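Local coordinates for protein collagen adhesin (Staphylococcus aureus, PDB 2F68) that binds collagen, which it probably wraps between its two beta-rich domains, and so probably mediates adhesion of the bacterium to host tissue, at residues 9-14 against 51-56; 15-20 against 35-40; 151-156 against 274-279; 181-186 against 244-249. All coordinates share one frame; numbering follows the deposited sequence.

Interaction 1: residues 9-14 against 51-56; sequences ARDISS and MIKVAW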
loop_
_atom_site.group_PDB
_atom_site.type_symbol
_atom_site.label_atom_id
_atom_site.label_comp_id
_atom_site.label_asym_id
_atom_site.label_seq_id
_atom_site.Cartn_x
_atom_site.Cartn_y
_atom_site.Cartn_z
ATOM N N ALA A 9 -3.930 30.347 5.625
ATOM C CA ALA A 9 -2.744 29.774 4.996
ATOM C C ALA A 9 -2.530 30.333 3.593
ATOM O O ALA A 9 -3.457 30.369 2.778
ATOM C CB ALA A 9 -2.843 28.257 4.960
ATOM N N ARG A 10 -1.303 30.771 3.324
ATOM C CA ARG A 10 -0.947 31.364 2.037
ATOM C C ARG A 10 -0.396 30.306 1.081
ATOM O O ARG A 10 0.630 29.681 1.357
ATOM C CB ARG A 10 0.063 32.501 2.238
ATOM C CG ARG A 10 0.334 33.346 0.996
ATOM C CD ARG A 10 1.028 34.658 1.351
ATOM N NE ARG A 10 2.411 34.468 1.791
ATOM C CZ ARG A 10 3.483 34.652 1.024
ATOM N NH1 ARG A 10 3.352 35.036 -0.241
ATOM N NH2 ARG A 10 4.695 34.453 1.524
ATOM N N ASP A 11 -1.092 30.110 -0.036
ATOM C CA ASP A 11 -0.664 29.165 -1.063
ATOM C C ASP A 11 0.473 29.778 -1.879
ATOM O O ASP A 11 0.262 30.718 -2.653
ATOM C CB ASP A 11 -1.840 28.775 -1.968
ATOM C CG ASP A 11 -1.627 27.442 -2.677
ATOM O OD1 ASP A 11 -0.466 27.066 -2.947
ATOM O OD2 ASP A 11 -2.636 26.769 -2.975
ATOM N N ILE A 12 1.675 29.243 -1.690
ATOM C CA ILE A 12 2.882 29.773 -2.327
ATOM C C ILE A 12 3.443 28.842 -3.408
ATOM O O ILE A 12 4.602 28.971 -3.813
ATOM C CB ILE A 12 3.987 30.104 -1.282
ATOM C CG1 ILE A 12 4.308 28.877 -0.416
ATOM C CG2 ILE A 12 3.573 31.299 -0.424
ATOM C CD1 ILE A 12 5.718 28.861 0.154
ATOM N N SER A 13 2.609 27.913 -3.875
ATOM C CA SER A 13 3.014 26.916 -4.868
ATOM C C SER A 13 3.329 27.524 -6.236
ATOM O O SER A 13 4.270 27.101 -6.905
ATOM C CB SER A 13 1.944 25.828 -5.006
ATOM O OG SER A 13 0.703 26.380 -5.412
ATOM N N SER A 14 2.538 28.516 -6.642
ATOM C CA SER A 14 2.715 29.174 -7.938
ATOM C C SER A 14 3.977 30.036 -7.995
ATOM O O SER A 14 4.526 30.270 -9.074
ATOM C CB SER A 14 1.488 30.021 -8.278
ATOM O OG SER A 14 0.326 29.217 -8.386
ATOM N N MET A 51 1.915 27.451 2.553
ATOM C CA MET A 51 1.746 26.056 2.143
ATOM C C MET A 51 1.958 25.811 0.649
ATOM O O MET A 51 1.553 26.616 -0.192
ATOM C CB MET A 51 0.390 25.493 2.598
ATOM C CG MET A 51 -0.830 26.330 2.221
ATOM S SD MET A 51 -2.368 25.379 2.183
ATOM C CE MET A 51 -2.449 24.724 3.851
ATOM N N ILE A 52 2.602 24.686 0.344
ATOM C CA ILE A 52 2.822 24.238 -1.028
ATOM C C ILE A 52 1.995 22.975 -1.279
ATOM O O ILE A 52 2.132 21.984 -0.558
ATOM C CB ILE A 52 4.322 23.964 -1.307
ATOM C CG1 ILE A 52 5.136 25.259 -1.193
ATOM C CG2 ILE A 52 4.507 23.325 -2.681
ATOM C CD1 ILE A 52 6.632 25.049 -1.005
ATOM N N LYS A 53 1.144 23.022 -2.299
ATOM C CA LYS A 53 0.249 21.908 -2.616
ATOM C C LYS A 53 0.678 21.128 -3.856
ATOM O O LYS A 53 1.069 21.714 -4.869
ATOM C CB LYS A 53 -1.190 22.402 -2.784
ATOM C CG LYS A 53 -1.900 22.733 -1.479
ATOM C CD LYS A 53 -3.348 23.121 -1.727
ATOM C CE LYS A 53 -4.095 23.334 -0.421
ATOM N NZ LYS A 53 -5.513 23.723 -0.650
ATOM N N VAL A 54 0.600 19.803 -3.758
ATOM C CA VAL A 54 0.850 18.909 -4.887
ATOM C C VAL A 54 -0.446 18.163 -5.211
ATOM O O VAL A 54 -0.927 17.356 -4.410
ATOM C CB VAL A 54 2.002 17.907 -4.595
ATOM C CG1 VAL A 54 2.253 17.007 -5.798
ATOM C CG2 VAL A 54 3.281 18.646 -4.214
ATOM N N ALA A 55 -1.006 18.449 -6.384
ATOM C CA ALA A 55 -2.309 17.914 -6.780
ATOM C C ALA A 55 -2.220 16.880 -7.902
ATOM O O ALA A 55 -1.317 16.931 -8.740
ATOM C CB ALA A 55 -3.247 19.050 -7.176
ATOM N N TRP A 56 -3.173 15.949 -7.904
ATOM C CA TRP A 56 -3.257 14.884 -8.905
ATOM C C TRP A 56 -4.706 14.405 -9.072
ATOM O O TRP A 56 -5.525 14.611 -8.174
ATOM C CB TRP A 56 -2.343 13.711 -8.526
ATOM C CG TRP A 56 -2.484 13.246 -7.104
ATOM C CD1 TRP A 56 -3.551 12.594 -6.553
ATOM C CD2 TRP A 56 -1.516 13.383 -6.056
ATOM N NE1 TRP A 56 -3.311 12.324 -5.228
ATOM C CE2 TRP A 56 -2.069 12.797 -4.897
ATOM C CE3 TRP A 56 -0.235 13.948 -5.985
ATOM C CZ2 TRP A 56 -1.386 12.758 -3.676
ATOM C CZ3 TRP A 56 0.443 13.910 -4.770
ATOM C CH2 TRP A 56 -0.135 13.318 -3.633
HETATM O O HOH W 1 -4.996 26.498 -1.426
#
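Ala9 opens the parallel pairing of the short, weakly bonded strand 10-11 with the edge of strand 50-54, in the N-terminal beta domain, by resting its CB 3.7 Å from Met51 CE. Met51 bends at its last torsion (chi3 58°), which brings the methyl back over the alanine. From Arg10 the carbonyl O accepts a nearly straight hydrogen bond from Met51 N at 2.8 Å, while the Arg10 guanidinium lies over CG2 of Ile12 and forms a salt bridge with Asp50. Asp11, bridged to Met51, carries its carboxylate toward Lys53, but the charges do not touch: a water donates to Asp11 OD2 and accepts from Lys53 NZ, which lie 4.8 Å apart. Ile12 N completes the bridge on Met51 O at 3.0 Å. Its side chain lies against Ile52, which in turn packs on Met37 and Phe39; CG1 of Ile12 meets CG1 of Ile52 at 3.8 Å. Ser13, at the start of helix 13-16, gives its hydroxyl to Asp11 OD1 from above the carboxylate plane, together with a weak bond from Ser13 N, and this fixes the carboxylate. Ser13 ends the contact, with its CB 4.0 Å from Lys53 N.

Interaction 2: residues 15-20 against 35-40; sequences TNVTDL and VKMTFD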
loop_
_atom_site.group_PDB
_atom_site.type_symbol
_atom_site.label_atom_id
_atom_site.label_comp_id
_atom_site.label_asym_id
_atom_site.label_seq_id
_atom_site.Cartn_x
_atom_site.Cartn_y
_atom_site.Cartn_z
ATOM N N THR A 15 4.432 30.497 -6.832
ATOM C CA THR A 15 5.581 31.400 -6.747
ATOM C C THR A 15 6.895 30.695 -6.406
ATOM O O THR A 15 7.941 31.031 -6.963
ATOM C CB THR A 15 5.341 32.538 -5.724
ATOM O OG1 THR A 15 4.933 31.981 -4.467
ATOM C CG2 THR A 15 4.268 33.499 -6.223
ATOM N N ASN A 16 6.837 29.715 -5.505
ATOM C CA ASN A 16 8.052 29.121 -4.936
ATOM C C ASN A 16 8.524 27.787 -5.528
ATOM O O ASN A 16 9.717 27.477 -5.471
ATOM C CB ASN A 16 7.943 29.031 -3.410
ATOM C CG ASN A 16 8.042 30.392 -2.736
ATOM O OD1 ASN A 16 7.068 30.893 -2.179
ATOM N ND2 ASN A 16 9.223 30.999 -2.794
ATOM N N VAL A 17 7.599 27.006 -6.088
ATOM C CA VAL A 17 7.935 25.710 -6.694
ATOM C C VAL A 17 8.786 25.898 -7.950
ATOM O O VAL A 17 8.442 26.685 -8.834
ATOM C CB VAL A 17 6.671 24.865 -7.015
ATOM C CG1 VAL A 17 7.038 23.573 -7.744
ATOM C CG2 VAL A 17 5.909 24.541 -5.743
ATOM N N THR A 18 9.897 25.166 -8.014
ATOM C CA THR A 18 10.861 25.299 -9.107
ATOM C C THR A 18 10.905 24.093 -10.045
ATOM O O THR A 18 11.149 24.249 -11.244
ATOM C CB THR A 18 12.283 25.582 -8.577
ATOM O OG1 THR A 18 12.582 24.696 -7.490
ATOM C CG2 THR A 18 12.396 27.021 -8.103
ATOM N N ASP A 19 10.676 22.899 -9.499
ATOM C CA ASP A 19 10.694 21.668 -10.292
ATOM C C ASP A 19 9.785 20.588 -9.709
ATOM O O ASP A 19 9.715 20.408 -8.491
ATOM C CB ASP A 19 12.127 21.137 -10.436
ATOM C CG ASP A 19 12.220 19.923 -11.349
ATOM O OD1 ASP A 19 11.701 19.982 -12.485
ATOM O OD2 ASP A 19 12.823 18.913 -10.932
ATOM N N LEU A 20 9.095 19.877 -10.598
ATOM C CA LEU A 20 8.248 18.751 -10.221
ATOM C C LEU A 20 8.481 17.582 -11.177
ATOM O O LEU A 20 8.169 17.669 -12.369
ATOM C CB LEU A 20 6.771 19.164 -10.213
ATOM C CG LEU A 20 5.724 18.153 -9.732
ATOM C CD1 LEU A 20 5.746 17.991 -8.218
ATOM C CD2 LEU A 20 4.343 18.575 -10.197
ATOM N N VAL A 35 7.270 10.793 -6.599
ATOM C CA VAL A 35 7.081 12.196 -6.972
ATOM C C VAL A 35 8.027 13.085 -6.162
ATOM O O VAL A 35 8.107 12.963 -4.938
ATOM C CB VAL A 35 5.614 12.657 -6.744
ATOM C CG1 VAL A 35 5.398 14.076 -7.266
ATOM C CG2 VAL A 35 4.635 11.700 -7.406
ATOM N N LYS A 36 8.740 13.972 -6.854
ATOM C CA LYS A 36 9.658 14.907 -6.205
ATOM C C LYS A 36 9.298 16.356 -6.530
ATOM O O LYS A 36 9.160 16.726 -7.697
ATOM C CB LYS A 36 11.107 14.606 -6.600
ATOM C CG LYS A 36 12.150 15.279 -5.717
ATOM C CD LYS A 36 13.561 14.905 -6.140
ATOM C CE LYS A 36 14.597 15.564 -5.245
ATOM N NZ LYS A 36 15.985 15.203 -5.642
ATOM N N MET A 37 9.150 17.164 -5.481
ATOM C CA MET A 37 8.816 18.580 -5.613
ATOM C C MET A 37 9.894 19.426 -4.937
ATOM O O MET A 37 10.171 19.245 -3.751
ATOM C CB MET A 37 7.441 18.857 -4.992
ATOM C CG MET A 37 6.886 20.268 -5.213
ATOM S SD MET A 37 7.625 21.556 -4.178
ATOM C CE MET A 37 7.360 20.899 -2.530
ATOM N N THR A 38 10.489 20.347 -5.691
ATOM C CA THR A 38 11.528 21.234 -5.158
ATOM C C THR A 38 11.057 22.688 -5.097
ATOM O O THR A 38 10.213 23.109 -5.893
ATOM C CB THR A 38 12.841 21.152 -5.972
ATOM O OG1 THR A 38 12.597 21.563 -7.322
ATOM C CG2 THR A 38 13.403 19.735 -5.965
ATOM N N PHE A 39 11.614 23.446 -4.154
ATOM C CA PHE A 39 11.236 24.846 -3.949
ATOM C C PHE A 39 12.398 25.708 -3.449
ATOM O O PHE A 39 13.332 25.202 -2.824
ATOM C CB PHE A 39 10.048 24.949 -2.978
ATOM C CG PHE A 39 10.340 24.431 -1.590
ATOM C CD1 PHE A 39 10.859 25.276 -0.610
ATOM C CD2 PHE A 39 10.084 23.103 -1.260
ATOM C CE1 PHE A 39 11.131 24.802 0.671
ATOM C CE2 PHE A 39 10.350 22.620 0.020
ATOM C CZ PHE A 39 10.873 23.472 0.987
ATOM N N ASP A 40 12.327 27.007 -3.737
ATOM C CA ASP A 40 13.239 28.001 -3.161
ATOM C C ASP A 40 12.536 29.346 -2.945
ATOM O O ASP A 40 11.422 29.552 -3.432
ATOM C CB ASP A 40 14.518 28.162 -4.004
ATOM C CG ASP A 40 14.242 28.555 -5.453
ATOM O OD1 ASP A 40 15.021 28.128 -6.330
ATOM O OD2 ASP A 40 13.266 29.287 -5.725
HETATM O O HOH W 2 11.007 30.704 -6.357
HETATM O O HOH W 3 12.183 17.217 -8.547
#
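Thr18, in a beta bulge between Val17 and Asp19, turns its hydroxyl to Thr38 across the antiparallel hairpin of strands 17-27 and 31-40; the bulge shifts the register by one residue, and Asp19 and Thr38 form the hydrogen-bonded pair. Backbone bonds fix the pairing: Thr18 N donates to Thr38 O at 3.0 Å, Thr38 N donates to Asp19 O at 2.9 Å, and Asp40 N reaches Asn16 O at the helix end. The side-chain amide of Asn16 adds a fourth link, its ND2 donating to Asp40 O at 2.7 Å with the acceptor close to the amide plane. Asn16 ND2 also bonds to Gly44 O, tying the strand end to the loop that follows.

Among the polar side chains, Thr18 OG1 and Thr38 OG1 share a hydrogen bond of 3.1 Å, the side chains crossing at about a right angle. CG2 of Thr18 sits 3.4 Å from both Asp40 OD1 and Asp40 OD2, approaching obliquely from the oxygen end. A water donates to Asp19 OD2 and weakly to Lys36 O.

Apolar packing occupies the face opposite Asp19 and Thr38, that of Val17, Leu20, Met37 and Phe39, which turns toward strands 50-54 and 127-132. Met37, bent at chi2 and chi3 (-77° and -55°), runs across Val17, its SD 3.8 Å from CG2 of that valine. Beside it, Leu20 CD1 touches Met37 CB at 3.7 Å and Val35 CG1 at 4.0 Å.

Interaction 3: residues 151-156 against 274-279; sequences VFYYKT and SQAWYQ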
loop_
_atom_site.group_PDB
_atom_site.type_symbol
_atom_site.label_atom_id
_atom_site.label_comp_id
_atom_site.label_asym_id
_atom_site.label_seq_id
_atom_site.Cartn_x
_atom_site.Cartn_y
_atom_site.Cartn_z
ATOM N N VAL A 151 -3.352 -20.012 -10.772
ATOM C CA VAL A 151 -2.941 -21.303 -10.215
ATOM C C VAL A 151 -3.865 -21.707 -9.062
ATOM O O VAL A 151 -4.743 -20.933 -8.667
ATOM C CB VAL A 151 -1.459 -21.290 -9.739
ATOM C CG1 VAL A 151 -0.511 -21.230 -10.932
ATOM C CG2 VAL A 151 -1.196 -20.132 -8.771
ATOM N N PHE A 152 -3.671 -22.915 -8.534
ATOM C CA PHE A 152 -4.464 -23.410 -7.407
ATOM C C PHE A 152 -4.322 -22.498 -6.190
ATOM O O PHE A 152 -5.306 -21.929 -5.713
ATOM C CB PHE A 152 -4.069 -24.849 -7.048
ATOM C CG PHE A 152 -4.905 -25.457 -5.948
ATOM C CD1 PHE A 152 -6.043 -26.195 -6.252
ATOM C CD2 PHE A 152 -4.551 -25.297 -4.611
ATOM C CE1 PHE A 152 -6.817 -26.764 -5.243
ATOM C CE2 PHE A 152 -5.320 -25.859 -3.594
ATOM C CZ PHE A 152 -6.455 -26.594 -3.911
ATOM N N TYR A 153 -3.092 -22.364 -5.700
ATOM C CA TYR A 153 -2.813 -21.540 -4.530
ATOM C C TYR A 153 -1.636 -20.596 -4.760
ATOM O O TYR A 153 -0.557 -21.019 -5.183
ATOM C CB TYR A 153 -2.571 -22.417 -3.293
ATOM C CG TYR A 153 -2.069 -21.659 -2.081
ATOM C CD1 TYR A 153 -2.922 -20.838 -1.343
ATOM C CD2 TYR A 153 -0.741 -21.767 -1.670
ATOM C CE1 TYR A 153 -2.464 -20.140 -0.230
ATOM C CE2 TYR A 153 -0.273 -21.073 -0.557
ATOM C CZ TYR A 153 -1.140 -20.262 0.157
ATOM O OH TYR A 153 -0.685 -19.574 1.257
ATOM N N TYR A 154 -1.867 -19.316 -4.482
ATOM C CA TYR A 154 -0.814 -18.305 -4.485
ATOM C C TYR A 154 -1.065 -17.288 -3.376
ATOM O O TYR A 154 -2.210 -17.075 -2.965
ATOM C CB TYR A 154 -0.707 -17.615 -5.854
ATOM C CG TYR A 154 -1.800 -16.609 -6.153
ATOM C CD1 TYR A 154 -3.023 -17.015 -6.686
ATOM C CD2 TYR A 154 -1.603 -15.246 -5.918
ATOM C CE1 TYR A 154 -4.027 -16.092 -6.966
ATOM C CE2 TYR A 154 -2.601 -14.317 -6.194
ATOM C CZ TYR A 154 -3.809 -14.746 -6.718
ATOM O OH TYR A 154 -4.799 -13.830 -6.994
ATOM N N LYS A 155 0.007 -16.664 -2.898
ATOM C CA LYS A 155 -0.085 -15.698 -1.811
ATOM C C LYS A 155 0.418 -14.323 -2.247
ATOM O O LYS A 155 1.485 -14.206 -2.857
ATOM C CB LYS A 155 0.691 -16.201 -0.592
ATOM C CG LYS A 155 0.341 -15.495 0.710
ATOM C CD LYS A 155 1.067 -16.109 1.902
ATOM C CE LYS A 155 2.580 -15.930 1.818
ATOM N NZ LYS A 155 2.987 -14.517 1.580
ATOM N N THR A 156 -0.363 -13.292 -1.932
ATOM C CA THR A 156 -0.039 -11.915 -2.307
ATOM C C THR A 156 -0.391 -10.924 -1.192
ATOM O O THR A 156 -1.087 -11.273 -0.237
ATOM C CB THR A 156 -0.731 -11.504 -3.639
ATOM O OG1 THR A 156 -0.309 -10.188 -4.018
ATOM C CG2 THR A 156 -2.256 -11.534 -3.509
ATOM N N SER A 274 4.644 -19.162 3.245
ATOM C CA SER A 274 3.627 -20.210 3.356
ATOM C C SER A 274 3.980 -21.471 2.567
ATOM O O SER A 274 4.582 -21.399 1.492
ATOM C CB SER A 274 2.256 -19.684 2.921
ATOM O OG SER A 274 2.254 -19.316 1.553
ATOM N N GLN A 275 3.593 -22.621 3.115
ATOM C CA GLN A 275 3.783 -23.918 2.463
ATOM C C GLN A 275 2.426 -24.581 2.229
ATOM O O GLN A 275 1.528 -24.475 3.067
ATOM C CB GLN A 275 4.680 -24.830 3.305
ATOM C CG GLN A 275 6.108 -24.321 3.511
ATOM C CD GLN A 275 6.233 -23.338 4.667
ATOM O OE1 GLN A 275 5.672 -23.546 5.743
ATOM N NE2 GLN A 275 6.980 -22.262 4.446
ATOM N N ALA A 276 2.286 -25.266 1.097
ATOM C CA ALA A 276 0.997 -25.829 0.693
ATOM C C ALA A 276 1.027 -27.338 0.449
ATOM O O ALA A 276 1.949 -27.859 -0.183
ATOM C CB ALA A 276 0.469 -25.103 -0.537
ATOM N N TRP A 277 0.004 -28.023 0.957
ATOM C CA TRP A 277 -0.196 -29.451 0.717
ATOM C C TRP A 277 -1.559 -29.690 0.071
ATOM O O TRP A 277 -2.596 -29.582 0.732
ATOM C CB TRP A 277 -0.093 -30.243 2.024
ATOM C CG TRP A 277 1.303 -30.403 2.543
ATOM C CD1 TRP A 277 2.142 -31.457 2.324
ATOM C CD2 TRP A 277 2.020 -29.486 3.378
ATOM N NE1 TRP A 277 3.340 -31.252 2.967
ATOM C CE2 TRP A 277 3.293 -30.051 3.622
ATOM C CE3 TRP A 277 1.713 -28.240 3.943
ATOM C CZ2 TRP A 277 4.259 -29.413 4.407
ATOM C CZ3 TRP A 277 2.675 -27.606 4.724
ATOM C CH2 TRP A 277 3.933 -28.195 4.947
ATOM N N TYR A 278 -1.549 -30.006 -1.224
ATOM C CA TYR A 278 -2.780 -30.259 -1.977
ATOM C C TYR A 278 -2.554 -31.145 -3.202
ATOM O O TYR A 278 -1.418 -31.330 -3.642
ATOM C CB TYR A 278 -3.449 -28.939 -2.393
ATOM C CG TYR A 278 -2.627 -28.083 -3.335
ATOM C CD1 TYR A 278 -2.693 -28.268 -4.718
ATOM C CD2 TYR A 278 -1.792 -27.079 -2.846
ATOM C CE1 TYR A 278 -1.942 -27.484 -5.587
ATOM C CE2 TYR A 278 -1.036 -26.288 -3.707
ATOM C CZ TYR A 278 -1.117 -26.496 -5.074
ATOM O OH TYR A 278 -0.373 -25.716 -5.930
ATOM N N GLN A 279 -3.645 -31.684 -3.743
ATOM C CA GLN A 279 -3.608 -32.444 -4.992
ATOM C C GLN A 279 -4.932 -32.349 -5.749
ATOM O O GLN A 279 -5.935 -32.945 -5.343
ATOM C CB GLN A 279 -3.241 -33.913 -4.737
ATOM C CG GLN A 279 -3.131 -34.759 -6.010
ATOM C CD GLN A 279 -2.746 -36.206 -5.744
ATOM O OE1 GLN A 279 -2.595 -36.627 -4.596
ATOM N NE2 GLN A 279 -2.587 -36.976 -6.815
HETATM O O HOH W 4 -0.553 -23.165 -6.951
#
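Ser274 OG is held by two hydrogen bonds: it accepts the phenolic proton of Tyr153 OH at 3.0 Å and bonds to the carbonyl of Phe291 on the adjacent strand. The serine oxygen meets the tyrosine near the plane of the ring, at its edge, so the bond holds the far end of the ring in place. Lys155 lies alongside, its CE 3.4 Å from Ser274 OG, but bends at its last two torsions to carry NZ to Asn272 O. Further along, Ala276 CB packs against Tyr153 CD2 at 3.7 Å.

The other half of the contact is aromatic. Phe152 and Tyr278 form an offset stack, with centroids 4.1 Å apart and planes inclined by 16°. Phe152 CD2 sits over the centre of the tyrosine ring, while Tyr278 CD1 lies toward the rim of the phenylalanine. The Phe152 ring gets there with CG anti to the backbone N (chi1 -176°). A water accepts from Tyr153 N and bonds to Tyr278 OH at 2.8 Å, bridging the two segments beside the stack.

No backbone ladder joins the segments; they face each other across the interior of the collagen-binding domain, a beta sandwich. Strand 154-156 is an edge of the sheet that continues with 166-173, while 269-278 belongs to the opposing sheet, between 184-190 and 289-296, whose Phe291 meets the Tyr153 ring edge-to-face.

Interaction 4: residues 181-186 against 244-249; sequences SKDITI and IPQGYG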
loop_
_atom_site.group_PDB
_atom_site.type_symbol
_atom_site.label_atom_id
_atom_site.label_comp_id
_atom_site.label_asym_id
_atom_site.label_seq_id
_atom_site.Cartn_x
_atom_site.Cartn_y
_atom_site.Cartn_z
ATOM N N SER A 181 -8.602 -34.206 -4.267
ATOM C CA SER A 181 -8.578 -35.606 -3.837
ATOM C C SER A 181 -8.173 -35.785 -2.374
ATOM O O SER A 181 -8.449 -36.826 -1.771
ATOM C CB SER A 181 -7.661 -36.431 -4.747
ATOM O OG SER A 181 -6.338 -35.920 -4.738
ATOM N N LYS A 182 -7.517 -34.772 -1.811
ATOM C CA LYS A 182 -7.056 -34.809 -0.421
ATOM C C LYS A 182 -7.345 -33.502 0.324
ATOM O O LYS A 182 -7.814 -32.530 -0.273
ATOM C CB LYS A 182 -5.563 -35.162 -0.350
ATOM C CG LYS A 182 -4.639 -34.234 -1.142
ATOM C CD LYS A 182 -3.170 -34.607 -0.971
ATOM C CE LYS A 182 -2.601 -34.094 0.347
ATOM N NZ LYS A 182 -1.166 -34.456 0.511
ATOM N N ASP A 183 -7.066 -33.492 1.627
ATOM C CA ASP A 183 -7.281 -32.314 2.467
ATOM C C ASP A 183 -6.239 -31.230 2.201
ATOM O O ASP A 183 -5.038 -31.510 2.143
ATOM C CB ASP A 183 -7.268 -32.700 3.951
ATOM C CG ASP A 183 -8.433 -33.599 4.340
ATOM O OD1 ASP A 183 -9.221 -33.998 3.455
ATOM O OD2 ASP A 183 -8.561 -33.910 5.543
ATOM N N ILE A 184 -6.709 -29.996 2.035
ATOM C CA ILE A 184 -5.833 -28.855 1.769
ATOM C C ILE A 184 -5.210 -28.351 3.070
ATOM O O ILE A 184 -5.920 -28.024 4.025
ATOM C CB ILE A 184 -6.581 -27.697 1.053
ATOM C CG1 ILE A 184 -7.390 -28.226 -0.140
ATOM C CG2 ILE A 184 -5.594 -26.618 0.605
ATOM C CD1 ILE A 184 -8.490 -27.292 -0.620
ATOM N N THR A 185 -3.881 -28.296 3.096
ATOM C CA THR A 185 -3.142 -27.845 4.273
ATOM C C THR A 185 -2.219 -26.678 3.926
ATOM O O THR A 185 -1.343 -26.799 3.066
ATOM C CB THR A 185 -2.325 -28.998 4.910
ATOM O OG1 THR A 185 -3.153 -30.160 5.044
ATOM C CG2 THR A 185 -1.797 -28.596 6.283
ATOM N N ILE A 186 -2.432 -25.550 4.599
ATOM C CA ILE A 186 -1.620 -24.351 4.402
ATOM C C ILE A 186 -0.943 -23.959 5.716
ATOM O O ILE A 186 -1.614 -23.735 6.725
ATOM C CB ILE A 186 -2.461 -23.150 3.866
ATOM C CG1 ILE A 186 -3.364 -23.563 2.689
ATOM C CG2 ILE A 186 -1.559 -21.960 3.511
ATOM C CD1 ILE A 186 -2.637 -24.026 1.424
ATOM N N ILE A 244 -8.298 -27.612 5.501
ATOM C CA ILE A 244 -9.613 -27.713 4.868
ATOM C C ILE A 244 -9.836 -29.138 4.352
ATOM O O ILE A 244 -9.037 -29.635 3.553
ATOM C CB ILE A 244 -9.782 -26.692 3.704
ATOM C CG1 ILE A 244 -9.455 -25.268 4.172
ATOM C CG2 ILE A 244 -11.200 -26.757 3.129
ATOM C CD1 ILE A 244 -9.111 -24.300 3.049
ATOM N N PRO A 245 -10.912 -29.804 4.819
ATOM C CA PRO A 245 -11.283 -31.142 4.343
ATOM C C PRO A 245 -11.577 -31.164 2.845
ATOM O O PRO A 245 -11.981 -30.144 2.279
ATOM C CB PRO A 245 -12.558 -31.456 5.134
ATOM C CG PRO A 245 -12.489 -30.583 6.334
ATOM C CD PRO A 245 -11.842 -29.325 5.857
ATOM N N GLN A 246 -11.382 -32.322 2.219
ATOM C CA GLN A 246 -11.536 -32.464 0.767
ATOM C C GLN A 246 -12.981 -32.330 0.280
ATOM O O GLN A 246 -13.220 -31.996 -0.883
ATOM C CB GLN A 246 -10.911 -33.777 0.270
ATOM C CG GLN A 246 -11.618 -35.052 0.716
ATOM C CD GLN A 246 -11.010 -36.298 0.099
ATOM O OE1 GLN A 246 -11.543 -36.849 -0.863
ATOM N NE2 GLN A 246 -9.881 -36.739 0.642
ATOM N N GLY A 247 -13.933 -32.593 1.173
ATOM C CA GLY A 247 -15.356 -32.476 0.860
ATOM C C GLY A 247 -15.815 -31.039 0.706
ATOM O O GLY A 247 -16.699 -30.747 -0.102
ATOM N N TYR A 248 -15.211 -30.144 1.485
ATOM C CA TYR A 248 -15.534 -28.718 1.436
ATOM C C TYR A 248 -14.524 -27.927 0.607
ATOM O O TYR A 248 -14.830 -26.834 0.123
ATOM C CB TYR A 248 -15.638 -28.140 2.849
ATOM C CG TYR A 248 -16.729 -28.769 3.689
ATOM C CD1 TYR A 248 -18.074 -28.477 3.454
ATOM C CD2 TYR A 248 -16.417 -29.655 4.720
ATOM C CE1 TYR A 248 -19.080 -29.053 4.222
ATOM C CE2 TYR A 248 -17.418 -30.236 5.496
ATOM C CZ TYR A 248 -18.745 -29.930 5.241
ATOM O OH TYR A 248 -19.740 -30.500 6.001
ATOM N N GLY A 249 -13.325 -28.484 0.449
ATOM C CA GLY A 249 -12.276 -27.876 -0.366
ATOM C C GLY A 249 -12.578 -27.935 -1.853
ATOM O O GLY A 249 -12.167 -27.056 -2.612
#
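Asp183 and Gln246 cross at about a right angle, with carboxylate and amide planes 86° apart, and what joins them is the backbone N of Gln246. That N-H meets Asp183 OD1 at 3.0 Å from well above the carboxylate plane, at a bent 135°. Asp183 CG stands beside its own backbone N (chi1 -66°), which swings the carboxylate over Pro245, its OD1 3.6 Å from Pro245 CA. The acid thus takes an N-H in the first turn of helix 246-249, where its negative charge would probably suit the positive end of the helix. The Gln246 side chain, extended beyond CG, runs along the 181-182 backbone: its CB lies 3.4 Å from Lys182 O, and its NE2 comes 2.8 Å from Ser181 O, at an angle too poor for a hydrogen bond.

Beneath these polar groups strand 184-190 pairs with the end of strand 239-244, in one sheet of the collagen-binding beta sandwich. Ile184 and Ile244 form an antiparallel hydrogen-bonded pair. Ile184 N donates to Ile244 O at 2.8 Å, and Ile244 N returns a straighter bond to Ile184 O, lying in the carbonyl plane.

Both isoleucines point to the same buried face, toward Ile173 of the other sheet, and meet CB to CB at 4.3 Å. Ile184 extends on to the helix, where its CD1 rests on Gly249 CA at 3.8 Å.

The four contacts fall into two pairs, on opposite sides of the chain's centre, with centres about 47 to 57 Å apart between the pairs. Interactions 1 and 2 have centres 10 Å apart in the N-terminal domain and share helix 13-16; interaction 2 is nested within the loop that interaction 1 closes, and Ile52 packs on Val17, Met37 and Phe39. Interactions 3 and 4, centres 12 Å apart in the second domain, meet through neighbouring strands 184-190 and 269-278, with interaction 4 nested inside interaction 3. Each contact stays within one domain, while the C-terminal strand 300-307 crosses back to strand 104-116 and ties the domains together, consistent with a hug of collagen between them.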